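Local coordinates for protein polyketide biosynthesis cytochrome P450 PksS (Bacillus subtilis, PDB 4YZR) that helps make the antibiotic polyketide bacillaene as a haem-dependent cytochrome P450 monooxygenase whose substrate is dihydrobacillaene, at residues A[26-29]-A[30-33]; A[149-152]-A[153-157]; A[242-245]-A[246-250]; A[388-391]-A[392-395]. One frame throughout, in Å; residues are numbered along the deposited sequence.

Overall arrangement
Contacts 2, 3 and 4 form a connected series beside the haem, with contact 3 in the middle, while contact 1 lies away from it in the small sheet, its centre about 29 Å from that of contact 3. Contact 3 (242-250) lies on the long helix and belongs to the haem pocket. Contact 2 (149-157) packs against it, with Pro-150 CB 3.3 Å from Gly-242 O, and its Ile-154 side chain comes about 4 Å from the haem. Contact 4 (388-395) also touches contact 3: Thr-245 CG2 lies 3.4 Å from Leu-393 CD2, and Arg-388 NH1 forms a long, weak ion pair with Glu-244 OE1; the Leu-393 side chain is about 8 Å from the haem.

Contact 1 (A[26-29]-A[30-33]); sequences EEEP and IHRF
The carboxylate of Glu-28 meets the imidazole of His-31 across the short turn that leads from the helix 17-27 into the strand 30-35, and one hydrogen bond joins them: His-31 ND1 donates to Glu-28 OE2 at 2.7 Å, with a nearly straight N-H...O angle of 171°. The two flat groups meet in different ways. OE2 lies in the plane of the imidazole, at the ring edge, whereas the nitrogen approaches OE2 from well above the carboxylate plane, and the planes themselves are 78° apart. OE1 stands farther off, 3.6 Å from ND1, and takes no part in the bond. Glu-28 is the first residue to leave helical geometry; its CG points opposite the backbone N (chi1 -163°), and the chain then runs out extended, carrying the carboxylate to the imidazole. The CB of His-31 also lies 3.6 Å from Glu-28 O. A water donates weakly to Glu-28 OE2 and accepts from Arg-32 N at 2.9 Å, tying the carboxylate loosely to the strand backbone. The strand is an outer member of a three-stranded mixed sheet and pairs antiparallel with 42-47. The other ring nitrogen, NE2, is hydrogen-bonded to the backbone N of Phe-6, and the ring also meets that of Phe-24 in the preceding helix. With both nitrogens engaged, the imidazole is fixed in rotation. ND1 carries the proton in its bond, a form the carboxylate probably favours, while NE2, facing a backbone N-H, would serve as the acceptor.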
# COMPACT_ATOMS: atom_id res chain seq x y z
N GLU A 26 -21.73 -4.72 10.05
CA GLU A 26 -22.78 -5.08 11.06
C GLU A 26 -24.12 -5.22 10.42
O GLU A 26 -24.85 -6.10 10.88
CB GLU A 26 -22.82 -4.00 12.04
CG GLU A 26 -21.60 -3.85 12.92
CD GLU A 26 -21.56 -2.53 13.69
OE1 GLU A 26 -22.34 -1.58 13.38
OE2 GLU A 26 -20.71 -2.39 14.61
N GLU A 27 -24.46 -4.47 9.39
CA GLU A 27 -25.86 -4.37 8.85
C GLU A 27 -26.12 -5.05 7.56
O GLU A 27 -27.18 -5.64 7.35
CB GLU A 27 -26.31 -2.95 8.73
CG GLU A 27 -26.27 -2.21 10.06
CD GLU A 27 -26.77 -0.81 9.96
OE1 GLU A 27 -27.43 -0.45 8.94
OE2 GLU A 27 -26.47 -0.04 10.91
N GLU A 28 -25.15 -5.07 6.64
CA GLU A 28 -25.32 -5.60 5.36
C GLU A 28 -23.91 -5.98 4.83
O GLU A 28 -23.37 -5.36 3.92
CB GLU A 28 -25.97 -4.61 4.44
CG GLU A 28 -26.55 -5.21 3.19
CD GLU A 28 -27.30 -4.19 2.30
OE1 GLU A 28 -27.75 -3.13 2.79
OE2 GLU A 28 -27.37 -4.46 1.11
N PRO A 29 -23.43 -7.09 5.40
CA PRO A 29 -22.02 -7.45 5.14
C PRO A 29 -21.72 -7.94 3.77
O PRO A 29 -20.51 -8.03 3.39
CB PRO A 29 -21.74 -8.44 6.27
CG PRO A 29 -23.07 -9.11 6.57
CD PRO A 29 -24.02 -7.94 6.48
N ILE A 30 -22.69 -8.33 2.94
CA ILE A 30 -22.49 -8.66 1.57
C ILE A 30 -23.46 -7.78 0.80
O ILE A 30 -24.71 -8.04 0.87
CB ILE A 30 -22.76 -10.14 1.31
CG1 ILE A 30 -21.81 -10.96 2.16
CG2 ILE A 30 -22.66 -10.48 -0.19
CD1 ILE A 30 -22.26 -12.37 2.11
N HIS A 31 -22.95 -6.81 0.09
CA HIS A 31 -23.82 -5.70 -0.41
C HIS A 31 -23.57 -5.45 -1.78
O HIS A 31 -22.45 -5.09 -2.24
CB HIS A 31 -23.50 -4.48 0.46
CG HIS A 31 -24.10 -3.21 -0.07
ND1 HIS A 31 -25.45 -2.92 0.04
CD2 HIS A 31 -23.56 -2.17 -0.73
CE1 HIS A 31 -25.71 -1.78 -0.58
NE2 HIS A 31 -24.59 -1.27 -1.03
N ARG A 32 -24.62 -5.51 -2.65
CA ARG A 32 -24.50 -5.20 -4.01
C ARG A 32 -24.57 -3.68 -4.29
O ARG A 32 -25.43 -3.02 -3.70
CB ARG A 32 -25.63 -5.89 -4.80
CG ARG A 32 -25.42 -5.76 -6.28
CD ARG A 32 -26.46 -6.52 -7.14
NE ARG A 32 -26.12 -6.51 -8.58
CZ ARG A 32 -26.41 -5.51 -9.44
NH1 ARG A 32 -27.01 -4.41 -9.03
NH2 ARG A 32 -26.14 -5.60 -10.72
N PHE A 33 -23.70 -3.14 -5.09
CA PHE A 33 -23.74 -1.70 -5.44
C PHE A 33 -23.25 -1.55 -6.83
O PHE A 33 -22.92 -2.51 -7.51
CB PHE A 33 -22.95 -0.87 -4.41
CG PHE A 33 -21.40 -1.02 -4.49
CD1 PHE A 33 -20.74 -2.15 -3.96
CD2 PHE A 33 -20.62 -0.08 -5.12
CE1 PHE A 33 -19.36 -2.25 -4.04
CE2 PHE A 33 -19.26 -0.17 -5.17
CZ PHE A 33 -18.64 -1.29 -4.65
O HOH W 1 -27.23 -6.40 -1.77

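Contact 2 (A[149-152]-A[153-157]); sequences LPFI and VISEL
Ser-155 folds back on Phe-151, one turn earlier in the helix 148-158. Its CB lies 3.4 Å from Phe-151 O and 3.6 Å from Ile-152 O. From there OG is placed opposite the carbonyl carbon and close to the backbone N (chi1 -65°), where it donates to Phe-151 O at 2.9 Å. The same oxygen also accepts the backbone bond from Ser-155 N, and the two donors arrive from opposite faces of the carbonyl plane. The tip meets a second group: OG sits over one face of the Phe-151 ring, 3.5 Å from CE2 and displaced toward the rim. That ring in turn packs on Phe-168 and Gln-169 of the helix 165-175. On another side of the helix, Leu-149 and Val-153 lie alongside each other, CD2 to CG2 at 3.9 Å. The helix packs on helices 119-133, 228-259 and 355-372, consistent with the four-helix core of the P450 fold. Chemically, the buried hydroxyl is satisfied by its own helix: its proton goes to a carbonyl that already accepts one bond, while the oxygen lies over the face of the Phe-151 ring.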
# COMPACT_ATOMS: atom_id res chain seq x y z
N LEU A 149 10.75 9.57 3.00
CA LEU A 149 11.51 8.39 3.39
C LEU A 149 11.27 7.24 2.41
O LEU A 149 12.25 6.73 1.82
CB LEU A 149 11.34 8.01 4.83
CG LEU A 149 12.13 6.80 5.30
CD1 LEU A 149 12.64 6.89 6.78
CD2 LEU A 149 11.51 5.48 5.06
N PRO A 150 10.03 6.86 2.10
CA PRO A 150 9.81 5.73 1.17
C PRO A 150 10.33 6.07 -0.19
O PRO A 150 10.79 5.16 -0.93
CB PRO A 150 8.34 5.51 1.24
CG PRO A 150 7.94 6.03 2.62
CD PRO A 150 8.76 7.27 2.75
N PHE A 151 10.21 7.32 -0.63
CA PHE A 151 10.75 7.73 -1.93
C PHE A 151 12.23 7.55 -2.02
O PHE A 151 12.72 7.04 -3.06
CB PHE A 151 10.33 9.16 -2.26
CG PHE A 151 10.86 9.65 -3.61
CD1 PHE A 151 10.15 9.37 -4.73
CD2 PHE A 151 12.05 10.25 -3.68
CE1 PHE A 151 10.74 9.78 -5.99
CE2 PHE A 151 12.56 10.67 -4.87
CZ PHE A 151 11.92 10.39 -5.98
N ILE A 152 12.96 7.94 -1.01
CA ILE A 152 14.40 7.77 -1.06
C ILE A 152 14.77 6.27 -1.00
O ILE A 152 15.67 5.82 -1.69
CB ILE A 152 15.13 8.57 0.03
CG1 ILE A 152 14.75 10.10 -0.12
CG2 ILE A 152 16.65 8.36 -0.03
CD1 ILE A 152 15.12 10.89 1.09
N VAL A 153 14.07 5.50 -0.17
CA VAL A 153 14.30 4.07 -0.14
C VAL A 153 14.11 3.43 -1.46
O VAL A 153 14.96 2.65 -1.96
CB VAL A 153 13.39 3.43 0.94
CG1 VAL A 153 13.53 1.87 0.76
CG2 VAL A 153 13.84 3.89 2.32
N ILE A 154 13.01 3.71 -2.15
CA ILE A 154 12.74 3.17 -3.48
C ILE A 154 13.76 3.64 -4.46
O ILE A 154 14.19 2.84 -5.33
CB ILE A 154 11.31 3.54 -4.02
CG1 ILE A 154 10.37 2.60 -3.49
CG2 ILE A 154 11.22 3.62 -5.58
CD1 ILE A 154 10.54 1.21 -4.12
N SER A 155 14.09 4.86 -4.44
CA SER A 155 15.16 5.40 -5.33
C SER A 155 16.43 4.70 -5.13
O SER A 155 17.08 4.31 -6.13
CB SER A 155 15.38 6.88 -5.11
OG SER A 155 14.22 7.64 -5.49
N GLU A 156 16.89 4.54 -3.94
CA GLU A 156 18.13 3.78 -3.67
C GLU A 156 17.99 2.37 -4.12
O GLU A 156 18.93 1.81 -4.75
CB GLU A 156 18.51 3.87 -2.20
CG GLU A 156 18.98 5.20 -1.69
CD GLU A 156 19.55 5.19 -0.29
OE1 GLU A 156 19.59 4.17 0.32
OE2 GLU A 156 20.06 6.26 0.15
N LEU A 157 16.86 1.73 -3.83
CA LEU A 157 16.73 0.31 -4.18
C LEU A 157 16.76 0.10 -5.69
O LEU A 157 17.36 -0.87 -6.17
CB LEU A 157 15.40 -0.18 -3.59
CG LEU A 157 15.05 -1.63 -3.87
CD1 LEU A 157 16.04 -2.56 -3.26
CD2 LEU A 157 13.69 -1.95 -3.36

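Contact 3 (A[242-245]-A[246-250]); sequences GLET and TVNLL. With HEM (protoporphyrin IX containing Fe), chain C.
Backbone hydrogen bonds carry most of this contact between Glu-244, Thr-245 and the turn after them: Asn-248 N donates to Glu-244 O at 2.9 Å and Leu-249 N to Thr-245 O at 3.0 Å, the acceptors lying within 242-245, which makes a wider pi-type turn. Through water, Glu-244 and Asn-248 are joined on the flank away from the haem. Their side chains lie alongside each other, carboxylate and amide planes 69° apart, and one water donates to Glu-244 OE1 at 2.7 Å while accepting from Asn-248 ND2 at 3.1 Å. The extended Glu-244 chain starts with CG pointing opposite the backbone N (chi1 170°), which carries the carboxylate out beside the amide.

Van der Waals contacts set the other flank against the haem. Thr-246 OG1 approaches the methyl carbon CMC at 3.4 Å, though its hydrogen bond goes to Ala-241 O. Leu-249 CB meets the vinyl carbon CBB at 3.7 Å, and Gly-242 CA lies 3.8 Å from CMC. Thr-245 also touches the bound histidine. The run from Ala-241 to Thr-246 matches the acid-threonine signature of the long P450 helix that crosses the distal face of the haem.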
# COMPACT_ATOMS: atom_id res chain seq x y z
N GLY A 242 5.87 0.98 -3.39
CA GLY A 242 6.84 1.55 -2.53
C GLY A 242 6.69 2.98 -2.16
O GLY A 242 7.38 3.51 -1.26
N LEU A 243 5.83 3.67 -2.87
CA LEU A 243 5.56 5.05 -2.71
C LEU A 243 4.36 5.48 -1.86
O LEU A 243 4.54 5.96 -0.73
CB LEU A 243 5.62 5.80 -4.02
CG LEU A 243 7.01 5.75 -4.67
CD1 LEU A 243 7.05 6.52 -5.96
CD2 LEU A 243 8.15 6.23 -3.71
N GLU A 244 3.13 5.35 -2.32
CA GLU A 244 2.03 6.16 -1.72
C GLU A 244 1.56 5.25 -0.58
O GLU A 244 1.28 5.74 0.52
CB GLU A 244 0.91 6.50 -2.70
CG GLU A 244 -0.35 7.12 -2.08
CD GLU A 244 -1.31 7.62 -3.15
OE1 GLU A 244 -2.31 8.24 -2.74
OE2 GLU A 244 -1.16 7.32 -4.34
N THR A 245 1.44 3.98 -0.76
CA THR A 245 0.86 3.15 0.26
C THR A 245 1.81 3.00 1.49
O THR A 245 1.39 3.08 2.66
CB THR A 245 0.31 1.85 -0.34
OG1 THR A 245 1.35 1.21 -1.11
CG2 THR A 245 -0.81 2.19 -1.11
N THR A 246 3.12 2.94 1.23
CA THR A 246 4.09 2.91 2.33
C THR A 246 4.15 4.26 3.04
O THR A 246 4.20 4.30 4.24
CB THR A 246 5.48 2.55 1.69
OG1 THR A 246 5.36 1.26 1.00
CG2 THR A 246 6.46 2.38 2.70
N VAL A 247 4.10 5.35 2.26
CA VAL A 247 3.93 6.69 2.84
C VAL A 247 2.77 6.70 3.77
O VAL A 247 2.84 7.31 4.87
CB VAL A 247 3.78 7.70 1.68
CG1 VAL A 247 3.40 9.07 2.21
CG2 VAL A 247 5.09 7.80 0.89
N ASN A 248 1.64 6.11 3.39
CA ASN A 248 0.44 6.15 4.21
C ASN A 248 0.64 5.32 5.47
O ASN A 248 0.06 5.72 6.50
CB ASN A 248 -0.78 5.76 3.41
CG ASN A 248 -1.14 6.80 2.41
OD1 ASN A 248 -0.76 7.97 2.68
ND2 ASN A 248 -1.79 6.44 1.39
N LEU A 249 1.32 4.21 5.44
CA LEU A 249 1.61 3.56 6.71
C LEU A 249 2.28 4.55 7.66
O LEU A 249 1.97 4.65 8.86
CB LEU A 249 2.46 2.31 6.55
CG LEU A 249 2.97 1.64 7.83
CD1 LEU A 249 1.86 1.22 8.79
CD2 LEU A 249 3.86 0.44 7.54
N LEU A 250 3.34 5.21 7.16
CA LEU A 250 4.09 6.09 8.05
C LEU A 250 3.27 7.23 8.49
O LEU A 250 3.34 7.64 9.67
CB LEU A 250 5.33 6.57 7.34
CG LEU A 250 6.35 5.54 6.94
CD1 LEU A 250 7.61 6.08 6.31
CD2 LEU A 250 6.66 4.52 7.98
CHA HEM C . 0.30 -6.62 -3.07
CHB HEM C . -0.59 -3.81 0.76
CHC HEM C . 3.90 -1.99 0.45
CHD HEM C . 4.68 -4.68 -3.45
C1A HEM C . -0.35 -6.01 -2.03
C2A HEM C . -1.70 -6.27 -1.52
C3A HEM C . -1.94 -5.46 -0.52
C4A HEM C . -0.72 -4.70 -0.27
CMA HEM C . -3.21 -5.29 0.22
CAA HEM C . -2.70 -7.23 -2.18
CBA HEM C . -3.53 -6.58 -3.18
CGA HEM C . -4.65 -7.45 -3.91
O1A HEM C . -5.42 -6.74 -4.64
O2A HEM C . -4.63 -8.59 -3.62
C1B HEM C . 0.55 -3.06 1.00
C2B HEM C . 0.76 -2.16 2.09
C3B HEM C . 2.00 -1.62 2.04
C4B HEM C . 2.61 -2.23 0.85
CMB HEM C . -0.28 -1.91 3.08
CAB HEM C . 2.69 -0.66 2.88
CBB HEM C . 2.32 -0.44 4.09
C1C HEM C . 4.57 -2.56 -0.61
C2C HEM C . 5.89 -2.32 -1.05
C3C HEM C . 6.13 -3.10 -2.19
C4C HEM C . 4.90 -3.79 -2.44
CMC HEM C . 6.84 -1.48 -0.26
CAC HEM C . 7.33 -3.20 -2.99
CBC HEM C . 8.20 -2.26 -3.10
C1D HEM C . 3.57 -5.44 -3.72
C2D HEM C . 3.43 -6.32 -4.86
C3D HEM C . 2.20 -6.88 -4.73
C4D HEM C . 1.58 -6.35 -3.50
CMD HEM C . 4.48 -6.62 -5.91
CAD HEM C . 1.55 -7.90 -5.63
CBD HEM C . 1.84 -9.31 -5.20
CGD HEM C . 1.31 -10.43 -6.14
O1D HEM C . 0.42 -10.09 -6.94
O2D HEM C . 1.78 -11.57 -5.96
NA HEM C . 0.22 -5.11 -1.17
NB HEM C . 1.74 -3.11 0.30
NC HEM C . 4.00 -3.47 -1.45
ND HEM C . 2.45 -5.44 -2.93
FE HEM C . 2.13 -4.34 -1.29
O HOH W 2 -3.54 8.30 -0.35

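Contact 4 (A[388-391]-A[392-395]); sequences RKNV and FLRG
Asn-390 ties its own chain reversal together: OD1 accepts from Phe-392 N and from Leu-393 N, both at 3.0 Å, and the bond to Phe-392 N makes an Asx turn. The bond from Leu-393 N is nearly straight (171°) but comes from above the carbonyl plane, whereas Phe-392 N lies in that plane, with a more bent N-H...O angle. CG of Asn-390 stands opposite the backbone N (chi1 -170°), which turns the amide toward the backbone of residues 392-393. The loop is a hairpin-like excursion near the chain's end, probably the P450 hairpin tip that carries substrate recognition site 6. Its arms run back antiparallel and are closed by Arg-388 N donating to Gly-395 O at 2.8 Å. Between the arms, one water donates to Arg-388 O at 2.7 Å and to Leu-393 O at 3.1 Å, and accepts from Gly-395 N at 3.1 Å, so it bridges the two arms.

Farther out, the packing takes over. The ND2 of Asn-390 rests 3.7 Å from Leu-393 CD1, the amide crossing the leucine branch. Leu-393 leans on Thr-245 and Glu-244 of the long helix, while Arg-394 reaches away to make a cation-pi contact with Trp-387 and to bond with His-14 O. At the apex Val-391 and Phe-392 point the same way in a CH-pi contact: Val-391 CG1 sits over the centre of the Phe-392 ring, 3.6 Å from its centroid and only 7° off the ring normal.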
# COMPACT_ATOMS: atom_id res chain seq x y z
N ARG A 388 -6.44 12.73 1.65
CA ARG A 388 -6.47 12.73 0.18
C ARG A 388 -7.74 12.04 -0.31
O ARG A 388 -8.33 11.21 0.36
CB ARG A 388 -5.30 11.97 -0.35
CG ARG A 388 -4.01 12.73 -0.00
CD ARG A 388 -2.77 11.95 -0.34
NE ARG A 388 -2.49 11.91 -1.76
CZ ARG A 388 -1.37 11.38 -2.26
NH1 ARG A 388 -0.47 10.77 -1.49
NH2 ARG A 388 -1.18 11.40 -3.57
N LYS A 389 -8.25 12.45 -1.48
CA LYS A 389 -9.33 11.81 -2.13
C LYS A 389 -8.81 10.59 -2.82
O LYS A 389 -8.12 10.67 -3.79
CB LYS A 389 -9.91 12.78 -3.12
CG LYS A 389 -11.20 12.30 -3.82
CD LYS A 389 -11.64 13.25 -4.99
CE LYS A 389 -12.86 12.73 -5.75
NZ LYS A 389 -13.95 12.20 -4.88
N ASN A 390 -9.10 9.47 -2.30
CA ASN A 390 -8.73 8.17 -2.89
C ASN A 390 -9.61 7.17 -2.19
O ASN A 390 -9.44 7.12 -0.93
CB ASN A 390 -7.23 7.86 -2.72
CG ASN A 390 -6.76 6.64 -3.53
OD1 ASN A 390 -7.39 5.58 -3.57
ND2 ASN A 390 -5.69 6.85 -4.26
N VAL A 391 -10.35 6.39 -2.95
CA VAL A 391 -11.30 5.38 -2.49
C VAL A 391 -10.51 4.23 -1.74
O VAL A 391 -11.04 3.69 -0.75
CB VAL A 391 -12.03 4.68 -3.78
CG1 VAL A 391 -12.76 3.41 -3.44
CG2 VAL A 391 -12.92 5.64 -4.57
N PHE A 392 -9.43 3.80 -2.33
CA PHE A 392 -8.78 2.56 -1.94
C PHE A 392 -7.68 2.84 -1.00
O PHE A 392 -7.42 1.96 -0.13
CB PHE A 392 -8.27 1.85 -3.19
CG PHE A 392 -9.35 1.47 -4.15
CD1 PHE A 392 -10.17 0.37 -3.90
CD2 PHE A 392 -9.60 2.22 -5.22
CE1 PHE A 392 -11.18 0.02 -4.79
CE2 PHE A 392 -10.63 1.89 -6.13
CZ PHE A 392 -11.42 0.82 -5.85
N LEU A 393 -6.92 3.87 -1.17
CA LEU A 393 -5.74 4.20 -0.36
C LEU A 393 -6.04 5.31 0.63
O LEU A 393 -6.19 6.52 0.14
CB LEU A 393 -4.63 4.60 -1.26
CG LEU A 393 -4.31 3.73 -2.48
CD1 LEU A 393 -3.15 4.30 -3.35
CD2 LEU A 393 -4.11 2.30 -2.02
N ARG A 394 -6.01 5.07 1.90
CA ARG A 394 -6.39 6.00 2.93
C ARG A 394 -5.16 6.72 3.40
O ARG A 394 -4.36 6.17 4.14
CB ARG A 394 -7.14 5.30 4.01
CG ARG A 394 -7.71 6.16 5.12
CD ARG A 394 -8.53 7.26 4.58
NE ARG A 394 -9.21 7.97 5.63
CZ ARG A 394 -10.09 8.97 5.39
NH1 ARG A 394 -10.38 9.30 4.15
NH2 ARG A 394 -10.68 9.53 6.43
N GLY A 395 -4.99 7.96 2.97
CA GLY A 395 -3.75 8.70 3.20
C GLY A 395 -3.96 10.18 3.47
O GLY A 395 -4.85 10.79 2.90
O HOH W 3 -7.63 8.91 1.55